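PDB 5TR7: D-alanyl-D-alanine carboxypeptidase from Vibrio cholerae, which probably removes the terminal D-alanine from peptidoglycan precursor peptides, as a penicillin-binding serine carboxypeptidase of the S11 family. Local coordinates for residues A159-V164 with R222-V227. Numbering follows the deposited sequence.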
loop_
_atom_site.group_PDB
_atom_site.type_symbol
_atom_site.label_atom_id
_atom_site.label_comp_id
_atom_site.label_asym_id
_atom_site.label_seq_id
_atom_site.Cartn_x
_atom_site.Cartn_y
_atom_site.Cartn_z
ATOM N N ALA A 159 2.513 -5.987 -8.739
ATOM C CA ALA A 159 3.120 -7.204 -8.158
ATOM C C ALA A 159 2.292 -7.804 -7.047
ATOM O O ALA A 159 2.308 -9.029 -6.861
ATOM C CB ALA A 159 4.514 -6.894 -7.622
ATOM N N LEU A 160 1.628 -6.944 -6.277
ATOM C CA LEU A 160 0.763 -7.439 -5.219
ATOM C C LEU A 160 -0.358 -8.291 -5.799
ATOM O O LEU A 160 -0.668 -9.376 -5.312
ATOM C CB LEU A 160 0.120 -6.310 -4.404
ATOM C CG LEU A 160 0.871 -5.647 -3.275
ATOM C CD1 LEU A 160 0.174 -4.329 -2.873
ATOM C CD2 LEU A 160 1.091 -6.600 -2.107
ATOM N N ILE A 161 -1.020 -7.759 -6.808
ATOM C CA ILE A 161 -2.116 -8.488 -7.473
ATOM C C ILE A 161 -1.588 -9.698 -8.177
ATOM O O ILE A 161 -2.149 -10.762 -8.146
ATOM C CB ILE A 161 -2.703 -7.567 -8.509
ATOM C CG1 ILE A 161 -3.305 -6.337 -7.828
ATOM C CG2 ILE A 161 -3.667 -8.313 -9.415
ATOM C CD1 ILE A 161 -3.671 -5.221 -8.806
ATOM N N ARG A 162 -0.437 -9.559 -8.797
ATOM C CA ARG A 162 0.112 -10.678 -9.573
ATOM C C ARG A 162 0.715 -11.804 -8.817
ATOM O O ARG A 162 0.565 -12.967 -9.229
ATOM C CB ARG A 162 1.242 -10.127 -10.485
ATOM C CG ARG A 162 1.849 -11.095 -11.464
ATOM C CD ARG A 162 3.364 -10.930 -11.382
ATOM N NE ARG A 162 3.860 -9.682 -11.853
ATOM C CZ ARG A 162 4.978 -9.064 -11.457
ATOM N NH1 ARG A 162 5.750 -9.391 -10.429
ATOM N NH2 ARG A 162 5.277 -7.956 -12.053
ATOM N N ASP A 163 1.489 -11.481 -7.792
ATOM C CA ASP A 163 2.333 -12.531 -7.103
ATOM C C ASP A 163 1.773 -12.981 -5.785
ATOM O O ASP A 163 2.006 -14.110 -5.407
ATOM C CB ASP A 163 3.742 -11.977 -6.820
ATOM C CG ASP A 163 4.457 -11.446 -8.044
ATOM O OD1 ASP A 163 4.210 -11.968 -9.116
ATOM O OD2 ASP A 163 5.420 -10.626 -7.907
ATOM N N VAL A 164 1.043 -12.101 -5.077
ATOM C CA VAL A 164 0.438 -12.461 -3.753
ATOM C C VAL A 164 -1.106 -12.208 -3.700
ATOM O O VAL A 164 -1.602 -11.379 -2.908
ATOM C CB VAL A 164 1.193 -11.798 -2.622
ATOM C CG1 VAL A 164 2.643 -12.405 -2.536
ATOM C CG2 VAL A 164 1.245 -10.301 -2.790
ATOM N N ARG A 222 -7.769 -4.628 -16.743
ATOM C CA ARG A 222 -7.349 -4.307 -15.399
ATOM C C ARG A 222 -6.316 -3.233 -15.506
ATOM O O ARG A 222 -5.347 -3.328 -16.318
ATOM C CB ARG A 222 -6.820 -5.451 -14.567
ATOM C CG ARG A 222 -6.368 -4.965 -13.164
ATOM C CD ARG A 222 -5.786 -6.033 -12.243
ATOM N NE ARG A 222 -6.789 -6.874 -11.580
ATOM C CZ ARG A 222 -7.466 -6.536 -10.505
ATOM N NH1 ARG A 222 -8.310 -7.377 -10.029
ATOM N NH2 ARG A 222 -7.354 -5.320 -9.927
ATOM N N LEU A 223 -6.539 -2.182 -14.715
ATOM C CA LEU A 223 -5.614 -1.072 -14.690
ATOM C C LEU A 223 -5.092 -0.854 -13.318
ATOM O O LEU A 223 -5.759 -1.174 -12.366
ATOM C CB LEU A 223 -6.311 0.209 -15.105
ATOM C CG LEU A 223 -6.963 0.244 -16.489
ATOM C CD1 LEU A 223 -7.903 1.478 -16.581
ATOM C CD2 LEU A 223 -5.868 0.272 -17.570
ATOM N N VAL A 224 -3.883 -0.303 -13.239
ATOM C CA VAL A 224 -3.284 0.110 -11.979
ATOM C C VAL A 224 -2.999 1.602 -12.144
ATOM O O VAL A 224 -2.386 2.004 -13.129
ATOM C CB VAL A 224 -1.997 -0.637 -11.688
ATOM C CG1 VAL A 224 -1.365 -0.092 -10.423
ATOM C CG2 VAL A 224 -2.288 -2.102 -11.487
ATOM N N ALA A 225 -3.455 2.410 -11.209
ATOM C CA ALA A 225 -3.194 3.857 -11.216
ATOM C C ALA A 225 -2.580 4.339 -9.916
ATOM O O ALA A 225 -2.812 3.773 -8.836
ATOM C CB ALA A 225 -4.476 4.635 -11.460
ATOM N N VAL A 226 -1.675 5.290 -10.049
ATOM C CA VAL A 226 -1.046 5.880 -8.877
ATOM C C VAL A 226 -1.213 7.393 -9.019
ATOM O O VAL A 226 -0.921 7.971 -10.080
ATOM C CB VAL A 226 0.463 5.560 -8.851
ATOM C CG1 VAL A 226 1.122 6.210 -7.669
ATOM C CG2 VAL A 226 0.671 4.070 -8.856
ATOM N N VAL A 227 -1.701 8.022 -7.966
ATOM C CA VAL A 227 -1.883 9.506 -7.957
ATOM C C VAL A 227 -1.202 9.993 -6.700
ATOM O O VAL A 227 -1.444 9.492 -5.637
ATOM C CB VAL A 227 -3.379 9.879 -8.053
ATOM C CG1 VAL A 227 -3.595 11.359 -7.975
ATOM C CG2 VAL A 227 -3.914 9.406 -9.401
#
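Ile161 meets Arg222 with both of its branches and Val224 with CD1 alone, and it is the sole residue of 159-164 to reach the strand. The CD1 methyl ends 3.9 Å from NH2 of Arg222 and 4.3 Å from CG2 of Val224. The CG2 branch lies over one face of the Arg222 guanidinium, 4.0 Å above its plane but displaced toward the rim, with NE as the nearest atom. With CG1 anti to the carbonyl carbon (chi1 -63°) and the chain extended beyond it (chi2 168°), CD1 is carried out from helix 150-163 toward strand 221-230. Arg222 starts out extended and then bends at chi3 (-79°), which turns the flat end so that one face lies against the isoleucine.

No hydrogen bond joins the two segments; the polar end of Arg222 is held from the sheet instead. NH2 bonds to OG of Ser215 on the adjacent strand 209-218, and NH1 forms a salt bridge with Asp198 on strand 196-205. These partners would fix the rotation of the guanidinium and present its face to Ile161. From an adjacent flank of the helix, Leu160 packs on Met39 and Tyr43 of helix 37-50, so helix 150-163 touches both that helix and the five-stranded antiparallel sheet of the penicillin-binding domain. With 121 Å² buried in total, the contact amounts to modest apolar packing against a charged group already paired within the sheet.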